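Local structure of VP5 (Halorubrum pleomorphic virus 6, 6QGL) at residues 157-160 / 161-165; 219-223 / 224-228; 248-251 / 252-256. The protein is an envelope protein of a prokaryotic pleomorphic virus and probably drives fusion of the viral membrane with that of its haloarchaeal host. All blocks are in the same frame, centred on the assembly; numbering follows the deposited sequence.

Contact 1 of 3, residues 157-160 / 161-165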
ATOM      1  N   GLY A 157      -9.059   3.278  35.550  1.00 61.26           N
ATOM      2  CA  GLY A 157      -9.164   3.618  36.963  1.00 62.42           C
ATOM      3  C   GLY A 157      -8.524   2.668  37.954  1.00 67.19           C
ATOM      4  O   GLY A 157      -8.089   3.120  39.008  1.00 67.21           O
ATOM      5  N   ASN A 158      -8.477   1.358  37.643  1.00 64.49           N
ATOM      6  CA  ASN A 158      -7.904   0.322  38.513  1.00 65.37           C
ATOM      7  C   ASN A 158      -6.502  -0.163  38.054  1.00 68.59           C
ATOM      8  O   ASN A 158      -5.930  -1.074  38.659  1.00 69.24           O
ATOM      9  CB  ASN A 158      -8.895  -0.847  38.677  1.00 66.83           C
ATOM     10  CG  ASN A 158      -8.553  -1.856  39.751  1.00 85.61           C
ATOM     11  OD1 ASN A 158      -8.318  -1.520  40.915  1.00 77.81           O
ATOM     12  ND2 ASN A 158      -8.522  -3.125  39.380  1.00 78.84           N
ATOM     13  N   LEU A 159      -5.931   0.476  37.019  1.00 63.53           N
ATOM     14  CA  LEU A 159      -4.608   0.114  36.506  1.00 62.38           C
ATOM     15  C   LEU A 159      -3.489   0.815  37.283  1.00 67.54           C
ATOM     16  O   LEU A 159      -3.470   2.042  37.349  1.00 66.77           O
ATOM     17  CB  LEU A 159      -4.513   0.423  34.996  1.00 60.59           C
ATOM     18  CG  LEU A 159      -3.216   0.037  34.289  1.00 63.68           C
ATOM     19  CD1 LEU A 159      -3.119  -1.466  34.089  1.00 64.02           C
ATOM     20  CD2 LEU A 159      -3.110   0.737  32.970  1.00 64.17           C
ATOM     21  N   ALA A 160      -2.540   0.028  37.832  1.00 65.79           N
ATOM     22  CA  ALA A 160      -1.391   0.503  38.615  1.00 66.62           C
ATOM     23  C   ALA A 160      -0.529   1.522  37.868  1.00 70.56           C
ATOM     24  O   ALA A 160      -0.416   1.444  36.645  1.00 69.14           O
ATOM     25  CB  ALA A 160      -0.534  -0.676  39.044  1.00 68.37           C
ATOM     26  N   SER A 161       0.071   2.477  38.607  1.00 68.46           N
ATOM     27  CA  SER A 161       0.939   3.523  38.056  1.00 67.89           C
ATOM     28  C   SER A 161       2.222   2.915  37.478  1.00 72.01           C
ATOM     29  O   SER A 161       2.818   2.029  38.100  1.00 72.98           O
ATOM     30  CB  SER A 161       1.282   4.553  39.130  1.00 73.10           C
ATOM     31  OG  SER A 161       1.947   5.680  38.584  1.00 83.40           O
ATOM     32  N   GLY A 162       2.602   3.368  36.280  1.00 67.22           N
ATOM     33  CA  GLY A 162       3.794   2.906  35.573  1.00 66.68           C
ATOM     34  C   GLY A 162       3.650   1.565  34.882  1.00 70.12           C
ATOM     35  O   GLY A 162       4.627   1.042  34.334  1.00 70.36           O
ATOM     36  N   THR A 163       2.426   1.004  34.896  1.00 65.54           N
ATOM     37  CA  THR A 163       2.069  -0.278  34.289  1.00 64.47           C
ATOM     38  C   THR A 163       1.341  -0.019  32.972  1.00 66.15           C
ATOM     39  O   THR A 163       0.482   0.864  32.905  1.00 65.59           O
ATOM     40  CB  THR A 163       1.234  -1.101  35.298  1.00 72.65           C
ATOM     41  OG1 THR A 163       2.057  -1.420  36.417  1.00 74.28           O
ATOM     42  CG2 THR A 163       0.659  -2.386  34.715  1.00 71.18           C
ATOM     43  N   SER A 164       1.686  -0.789  31.932  1.00 61.42           N
ATOM     44  CA  SER A 164       1.039  -0.688  30.629  1.00 59.77           C
ATOM     45  C   SER A 164      -0.192  -1.600  30.586  1.00 63.47           C
ATOM     46  O   SER A 164      -0.117  -2.735  31.072  1.00 64.16           O
ATOM     47  CB  SER A 164       2.010  -1.067  29.514  1.00 62.15           C
ATOM     48  OG  SER A 164       1.385  -1.017  28.241  1.00 69.33           O
ATOM     49  N   PRO A 165      -1.324  -1.156  29.986  1.00 58.75           N
ATOM     50  CA  PRO A 165      -2.487  -2.055  29.875  1.00 58.54           C
ATOM     51  C   PRO A 165      -2.271  -3.132  28.802  1.00 60.47           C
ATOM     52  O   PRO A 165      -3.062  -4.071  28.699  1.00 60.42           O
ATOM     53  CB  PRO A 165      -3.630  -1.104  29.515  1.00 60.23           C
ATOM     54  CG  PRO A 165      -2.981   0.002  28.782  1.00 63.90           C
ATOM     55  CD  PRO A 165      -1.591   0.150  29.343  1.00 59.56           C
TER
HETATM   56  O   HOH W   1      -0.154   3.360  34.202  1.00 51.99           O

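Contact 2 of 3, residues 219-223 / 224-228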
ATOM      1  N   ASN A 219      -7.990  -0.617  17.276  1.00 58.50           N
ATOM      2  CA  ASN A 219      -7.706   0.499  18.178  1.00 57.94           C
ATOM      3  C   ASN A 219      -8.253   1.788  17.554  1.00 62.65           C
ATOM      4  O   ASN A 219      -8.217   1.937  16.330  1.00 62.39           O
ATOM      5  CB  ASN A 219      -6.194   0.633  18.409  1.00 55.85           C
ATOM      6  CG  ASN A 219      -5.783   1.580  19.523  1.00 69.86           C
ATOM      7  OD1 ASN A 219      -6.580   1.998  20.372  1.00 62.78           O
ATOM      8  ND2 ASN A 219      -4.507   1.926  19.548  1.00 58.81           N
ATOM      9  N   THR A 220      -8.759   2.712  18.393  1.00 59.78           N
ATOM     10  CA  THR A 220      -9.283   4.005  17.945  1.00 60.41           C
ATOM     11  C   THR A 220      -8.453   5.123  18.578  1.00 63.13           C
ATOM     12  O   THR A 220      -8.479   5.291  19.796  1.00 62.65           O
ATOM     13  CB  THR A 220     -10.800   4.129  18.205  1.00 70.61           C
ATOM     14  OG1 THR A 220     -11.469   2.961  17.724  1.00 71.33           O
ATOM     15  CG2 THR A 220     -11.407   5.363  17.545  1.00 70.47           C
ATOM     16  N   VAL A 221      -7.677   5.847  17.756  1.00 59.17           N
ATOM     17  CA  VAL A 221      -6.828   6.959  18.206  1.00 58.77           C
ATOM     18  C   VAL A 221      -7.173   8.186  17.366  1.00 64.49           C
ATOM     19  O   VAL A 221      -6.926   8.187  16.157  1.00 64.46           O
ATOM     20  CB  VAL A 221      -5.304   6.635  18.156  1.00 61.08           C
ATOM     21  CG1 VAL A 221      -4.463   7.828  18.618  1.00 60.84           C
ATOM     22  CG2 VAL A 221      -4.968   5.388  18.967  1.00 59.86           C
ATOM     23  N   ASP A 222      -7.757   9.220  18.008  1.00 62.51           N
ATOM     24  CA  ASP A 222      -8.175  10.477  17.378  1.00 63.96           C
ATOM     25  C   ASP A 222      -9.074  10.222  16.141  1.00 68.81           C
ATOM     26  O   ASP A 222      -8.789  10.696  15.038  1.00 69.34           O
ATOM     27  CB  ASP A 222      -6.945  11.365  17.067  1.00 65.80           C
ATOM     28  CG  ASP A 222      -7.251  12.788  16.641  1.00 79.98           C
ATOM     29  OD1 ASP A 222      -8.110  13.433  17.285  1.00 82.48           O
ATOM     30  OD2 ASP A 222      -6.615  13.265  15.679  1.00 86.55           O
ATOM     31  N   GLY A 223     -10.115   9.410  16.341  1.00 65.10           N
ATOM     32  CA  GLY A 223     -11.082   9.051  15.306  1.00 65.87           C
ATOM     33  C   GLY A 223     -10.627   8.049  14.259  1.00 68.40           C
ATOM     34  O   GLY A 223     -11.448   7.592  13.457  1.00 69.28           O
ATOM     35  N   THR A 224      -9.323   7.700  14.250  1.00 62.41           N
ATOM     36  CA  THR A 224      -8.725   6.754  13.306  1.00 60.78           C
ATOM     37  C   THR A 224      -8.766   5.345  13.878  1.00 62.72           C
ATOM     38  O   THR A 224      -8.255   5.114  14.975  1.00 61.51           O
ATOM     39  CB  THR A 224      -7.286   7.189  12.953  1.00 67.68           C
ATOM     40  OG1 THR A 224      -7.303   8.527  12.453  1.00 71.05           O
ATOM     41  CG2 THR A 224      -6.613   6.267  11.943  1.00 64.11           C
ATOM     42  N   GLN A 225      -9.358   4.406  13.122  1.00 58.83           N
ATOM     43  CA  GLN A 225      -9.439   2.994  13.487  1.00 57.42           C
ATOM     44  C   GLN A 225      -8.324   2.259  12.760  1.00 60.04           C
ATOM     45  O   GLN A 225      -8.243   2.334  11.536  1.00 60.47           O
ATOM     46  CB  GLN A 225     -10.802   2.385  13.104  1.00 59.85           C
ATOM     47  CG  GLN A 225     -11.991   2.921  13.897  1.00 71.94           C
ATOM     48  CD  GLN A 225     -13.341   2.397  13.443  1.00 90.83           C
ATOM     49  OE1 GLN A 225     -14.377   2.732  14.021  1.00 86.92           O
ATOM     50  NE2 GLN A 225     -13.382   1.569  12.405  1.00 85.14           N
ATOM     51  N   TYR A 226      -7.446   1.577  13.505  1.00 54.56           N
ATOM     52  CA  TYR A 226      -6.348   0.803  12.923  1.00 52.82           C
ATOM     53  C   TYR A 226      -6.145  -0.489  13.709  1.00 55.66           C
ATOM     54  O   TYR A 226      -6.894  -0.726  14.658  1.00 55.73           O
ATOM     55  CB  TYR A 226      -5.065   1.655  12.746  1.00 53.36           C
ATOM     56  CG  TYR A 226      -4.157   1.780  13.953  1.00 54.08           C
ATOM     57  CD1 TYR A 226      -4.602   2.369  15.134  1.00 56.07           C
ATOM     58  CD2 TYR A 226      -2.816   1.407  13.877  1.00 53.99           C
ATOM     59  CE1 TYR A 226      -3.760   2.513  16.236  1.00 55.86           C
ATOM     60  CE2 TYR A 226      -1.961   1.558  14.967  1.00 54.47           C
ATOM     61  CZ  TYR A 226      -2.437   2.112  16.145  1.00 61.20           C
ATOM     62  OH  TYR A 226      -1.592   2.261  17.219  1.00 61.23           O
ATOM     63  N   MET A 227      -5.185  -1.353  13.282  1.00 51.37           N
ATOM     64  CA  MET A 227      -4.909  -2.674  13.868  1.00 50.35           C
ATOM     65  C   MET A 227      -6.153  -3.563  13.751  1.00 54.76           C
ATOM     66  O   MET A 227      -6.381  -4.415  14.611  1.00 54.73           O
ATOM     67  CB  MET A 227      -4.523  -2.558  15.350  1.00 52.61           C
ATOM     68  CG  MET A 227      -3.115  -2.146  15.603  1.00 55.33           C
ATOM     69  SD  MET A 227      -2.950  -1.774  17.365  1.00 59.02           S
ATOM     70  CE  MET A 227      -2.986  -3.429  18.066  1.00 55.52           C
ATOM     71  N   LYS A 228      -6.976  -3.329  12.712  1.00 51.69           N
ATOM     72  CA  LYS A 228      -8.225  -4.044  12.475  1.00 52.15           C
ATOM     73  C   LYS A 228      -7.969  -5.510  12.190  1.00 55.57           C
ATOM     74  O   LYS A 228      -7.270  -5.835  11.226  1.00 54.71           O
ATOM     75  CB  LYS A 228      -8.995  -3.403  11.310  1.00 55.47           C
ATOM     76  CG  LYS A 228      -9.826  -2.186  11.689  1.00 63.54           C
ATOM     77  CD  LYS A 228     -10.225  -1.408  10.463  1.00 72.95           C
ATOM     78  CE  LYS A 228     -11.514  -0.657  10.628  1.00 86.57           C
ATOM     79  NZ  LYS A 228     -11.848   0.110   9.400  1.00 98.15           N
TER

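Contact 3 of 3, residues 248-251 / 252-256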
ATOM      1  N   ASN A 248      -1.022 -27.904  -3.589  1.00 62.28           N
ATOM      2  CA  ASN A 248      -1.958 -28.907  -4.100  1.00 62.85           C
ATOM      3  C   ASN A 248      -1.860 -28.971  -5.625  1.00 67.01           C
ATOM      4  O   ASN A 248      -1.886 -30.063  -6.203  1.00 67.25           O
ATOM      5  CB  ASN A 248      -3.405 -28.564  -3.673  1.00 64.66           C
ATOM      6  CG  ASN A 248      -3.718 -28.709  -2.193  1.00 89.06           C
ATOM      7  OD1 ASN A 248      -3.035 -29.409  -1.437  1.00 84.79           O
ATOM      8  ND2 ASN A 248      -4.788 -28.066  -1.752  1.00 80.23           N
ATOM      9  N   GLY A 249      -1.724 -27.794  -6.240  1.00 63.31           N
ATOM     10  CA  GLY A 249      -1.608 -27.614  -7.679  1.00 63.64           C
ATOM     11  C   GLY A 249      -0.341 -28.200  -8.249  1.00 68.29           C
ATOM     12  O   GLY A 249      -0.383 -28.826  -9.303  1.00 68.84           O
ATOM     13  N   ILE A 250       0.791 -28.019  -7.539  1.00 64.47           N
ATOM     14  CA  ILE A 250       2.100 -28.544  -7.937  1.00 64.67           C
ATOM     15  C   ILE A 250       2.135 -30.061  -7.743  1.00 67.57           C
ATOM     16  O   ILE A 250       2.806 -30.757  -8.510  1.00 67.69           O
ATOM     17  CB  ILE A 250       3.271 -27.774  -7.259  1.00 67.89           C
ATOM     18  CG1 ILE A 250       3.393 -26.390  -7.910  1.00 68.68           C
ATOM     19  CG2 ILE A 250       4.615 -28.525  -7.337  1.00 69.51           C
ATOM     20  CD1 ILE A 250       4.101 -25.449  -7.180  1.00 79.92           C
ATOM     21  N   SER A 251       1.371 -30.575  -6.765  1.00 62.91           N
ATOM     22  CA  SER A 251       1.270 -32.009  -6.534  1.00 62.90           C
ATOM     23  C   SER A 251       0.520 -32.662  -7.702  1.00 66.86           C
ATOM     24  O   SER A 251       0.993 -33.663  -8.242  1.00 67.10           O
ATOM     25  CB  SER A 251       0.573 -32.296  -5.210  1.00 65.95           C
ATOM     26  OG  SER A 251       0.692 -33.674  -4.898  1.00 75.20           O
ATOM     27  N   THR A 252      -0.617 -32.051  -8.122  1.00 62.63           N
ATOM     28  CA  THR A 252      -1.450 -32.500  -9.244  1.00 62.67           C
ATOM     29  C   THR A 252      -0.629 -32.411 -10.535  1.00 66.52           C
ATOM     30  O   THR A 252      -0.636 -33.354 -11.326  1.00 67.05           O
ATOM     31  CB  THR A 252      -2.753 -31.681  -9.312  1.00 70.59           C
ATOM     32  OG1 THR A 252      -3.384 -31.666  -8.029  1.00 71.86           O
ATOM     33  CG2 THR A 252      -3.729 -32.217 -10.349  1.00 68.90           C
ATOM     34  N   TRP A 253       0.130 -31.298 -10.693  1.00 62.11           N
ATOM     35  CA  TRP A 253       1.000 -31.007 -11.832  1.00 62.27           C
ATOM     36  C   TRP A 253       2.040 -32.088 -12.031  1.00 67.86           C
ATOM     37  O   TRP A 253       2.071 -32.683 -13.100  1.00 68.40           O
ATOM     38  CB  TRP A 253       1.671 -29.631 -11.676  1.00 60.39           C
ATOM     39  CG  TRP A 253       2.334 -29.118 -12.920  1.00 61.72           C
ATOM     40  CD1 TRP A 253       1.730 -28.509 -13.981  1.00 65.04           C
ATOM     41  CD2 TRP A 253       3.737 -29.125 -13.206  1.00 61.96           C
ATOM     42  NE1 TRP A 253       2.668 -28.160 -14.924  1.00 65.17           N
ATOM     43  CE2 TRP A 253       3.910 -28.523 -14.472  1.00 66.53           C
ATOM     44  CE3 TRP A 253       4.870 -29.598 -12.520  1.00 63.28           C
ATOM     45  CZ2 TRP A 253       5.170 -28.373 -15.063  1.00 66.66           C
ATOM     46  CZ3 TRP A 253       6.118 -29.442 -13.104  1.00 65.59           C
ATOM     47  CH2 TRP A 253       6.259 -28.837 -14.362  1.00 67.01           C
ATOM     48  N   VAL A 254       2.847 -32.378 -10.991  1.00 64.99           N
ATOM     49  CA  VAL A 254       3.899 -33.401 -10.995  1.00 65.86           C
ATOM     50  C   VAL A 254       3.310 -34.800 -11.241  1.00 70.74           C
ATOM     51  O   VAL A 254       3.854 -35.536 -12.060  1.00 71.04           O
ATOM     52  CB  VAL A 254       4.802 -33.328  -9.734  1.00 69.86           C
ATOM     53  CG1 VAL A 254       5.773 -34.510  -9.657  1.00 70.73           C
ATOM     54  CG2 VAL A 254       5.575 -32.012  -9.699  1.00 69.53           C
ATOM     55  N   THR A 255       2.179 -35.139 -10.586  1.00 67.86           N
ATOM     56  CA  THR A 255       1.505 -36.436 -10.750  1.00 68.87           C
ATOM     57  C   THR A 255       1.129 -36.711 -12.218  1.00 75.19           C
ATOM     58  O   THR A 255       1.301 -37.834 -12.691  1.00 76.02           O
ATOM     59  CB  THR A 255       0.299 -36.554  -9.796  1.00 75.31           C
ATOM     60  OG1 THR A 255       0.731 -36.331  -8.448  1.00 73.29           O
ATOM     61  CG2 THR A 255      -0.383 -37.906  -9.878  1.00 74.59           C
ATOM     62  N   ASN A 256       0.644 -35.682 -12.931  1.00 72.44           N
ATOM     63  CA  ASN A 256       0.224 -35.772 -14.331  1.00 73.35           C
ATOM     64  C   ASN A 256       1.365 -35.581 -15.349  1.00 79.24           C
ATOM     65  O   ASN A 256       1.219 -35.998 -16.497  1.00 79.86           O
ATOM     66  CB  ASN A 256      -0.898 -34.766 -14.605  1.00 73.77           C
ATOM     67  CG  ASN A 256      -2.209 -35.100 -13.937  1.00 99.60           C
ATOM     68  OD1 ASN A 256      -2.836 -36.128 -14.212  1.00 96.30           O
ATOM     69  ND2 ASN A 256      -2.670 -34.224 -13.056  1.00 91.62           N
TER

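Contact 1 of 3, residues 157-160 / 161-165
Leu-159 lies against Thr-163 and Pro-165 across a reversal of the chain, and its two methyl groups divide the apolar work. CD1 meets the methyl CG2 of Thr-163 at 3.9 Å, while CD2 sits 3.9 Å from CB of Pro-165, whose ring runs at about a right angle to the leucine side chain. The leucine can reach across because its CG is swung anti to the backbone N (chi1 -177°), which carries both branches toward the returning chain. Leu-159 and Pro-165 both also touch Leu-145 of helix 145-148, so the three make a small apolar cluster beside a largely exposed loop; proline, which has no N-H to satisfy, suits the buried end, and its backbone pairs with Asn-189.

The polar part is thin. Thr-163 N donates a weak hydrogen bond to Ala-160 O, 3.4 Å long with an angle of 148° at the hydrogen. A water also bridges the turn, donating to two carbonyls, Ala-160 O at 3.1 Å and Thr-163 O at 2.9 Å. Thr-163 CB lies beside Ala-160 O.

Gly-162, at the third position of the turn, has a positive phi of 78° that glycine adopts readily. Small Ala-160 and Ser-161 fit the exposed bend. The arrangement is a type II beta turn from Ala-160 to Thr-163, in the loop leading from helix 145-148 into the antiparallel sheet that begins with strand 166-174.

Contact 2 of 3, residues 219-223 / 224-228
A beta hairpin with a two-residue loop, a type I' turn from Val-221 to Thr-224, joins strands 219-221 and 224-226, and its backbone ladder has two hydrogen-bonded pairs. Asn-219 and Tyr-226 exchange bonds, N of Asn-219 to O of Tyr-226 at 2.8 Å and N of Tyr-226 to O of Asn-219 at 3.0 Å. Nearer the turn, Val-221 N reaches Thr-224 O at 2.9 Å; the return bond runs from Thr-224 N to Val-221 O at 3.1 Å. Asp-222 and Gly-223 take the two positive-phi corners, a backbone shape that glycine and, less readily, aspartate accept. Asp-222 also bonds Ser-51 through OD2.

Thr-220 and Gln-225 form the non-hydrogen-bonded pair between these rungs, their side chains alongside each other on one face. The other face carries Asn-219, Val-221, Thr-224 and Tyr-226 and packs on helices 43-66 and 97-140. Buried there, the amide of Asn-219 is satisfied at both ends, OD1 by Asp-150 N and ND2 by Ile-148 O.

With chi1 at 84°, CG of Tyr-226 stands between the backbone N and the carbonyl carbon, which lays the ring alongside the Asn-219 side chain, pointing the same way, with amide and ring planes 31° apart. Met-227 CG sits over one face of the ring, offset toward the rim, whereas Val-221 CG2 comes to the ring edge, 4.1 Å from Tyr-226 CE1.

Contact 3 of 3, residues 248-251 / 252-256
Thr-252 N and its hydroxyl OG1 both donate to Asn-248 O, one turn earlier in the long alpha helix 229-257. The N bond is 3.0 Å and the OG1 bond 2.9 Å, and the two donors come to the oxygen from opposite faces of its carbonyl plane. The hydroxyl gets there because OG1 is turned anti to the carbonyl carbon of its own residue (chi1 -51°), a placement that folds it back along the helix. Threonine therefore suits this exposed flank: its OH finds an acceptor in the helix itself.

Trp-253 comes next, on the buried side. Its N continues the i to i-4 ladder to Gly-249 O. The indole leads away from the preceding turn, packs on Ala-87 and Ile-88 of helix 73-92, makes a cation-pi contact with Lys-84 and donates a hydrogen bond from NE1 to Asn-476 O. Tryptophan suits the place, its broad apolar ring filling the side toward helix 73-92 while its single N-H meets a loop carbonyl.

Val-254 follows on the buried side. Its N bonds Ile-250 O at 3.0 Å, and its CG2 lies 4.3 Å from CG2 of Ile-250. These branched apolar residues continue the inner surface, where Ile-250 meets helices 73-92 and 97-140.

Thr-255 returns to the solvent side and repeats the double grip on Ser-251 O. Its N lies 3.0 Å from that oxygen, and from the opposite face of the carbonyl plane Thr-255 OG1 approaches to 2.7 Å from Ser-251 O. At exposed Asn-256 the backbone N bonds Thr-252 O at 3.1 Å, and the side-chain ND2 adds a weak bond to the same oxygen.

Contact 1 is a surface loop, whereas contacts 2 and 3 are partly buried; they follow one another in the chain and do not touch. Contacts 1 and 2 lie on the same side of the chain's centre, their nearest atoms about 9 Å apart, and both lean on helices 97-140 and 145-148. Contact 3 is about 44 Å from contact 2, centre to centre, although strand 224-226 runs almost directly into helix 229-257; it too meets helix 97-140. Their chemistry tracks their place: a weak turn bond bridged by water at the surface, paired strand bonds with a buried amide and a tyrosine on the inner face of the hairpin, and a backbone ladder supplemented at two carbonyls by threonine hydroxyls in the helix.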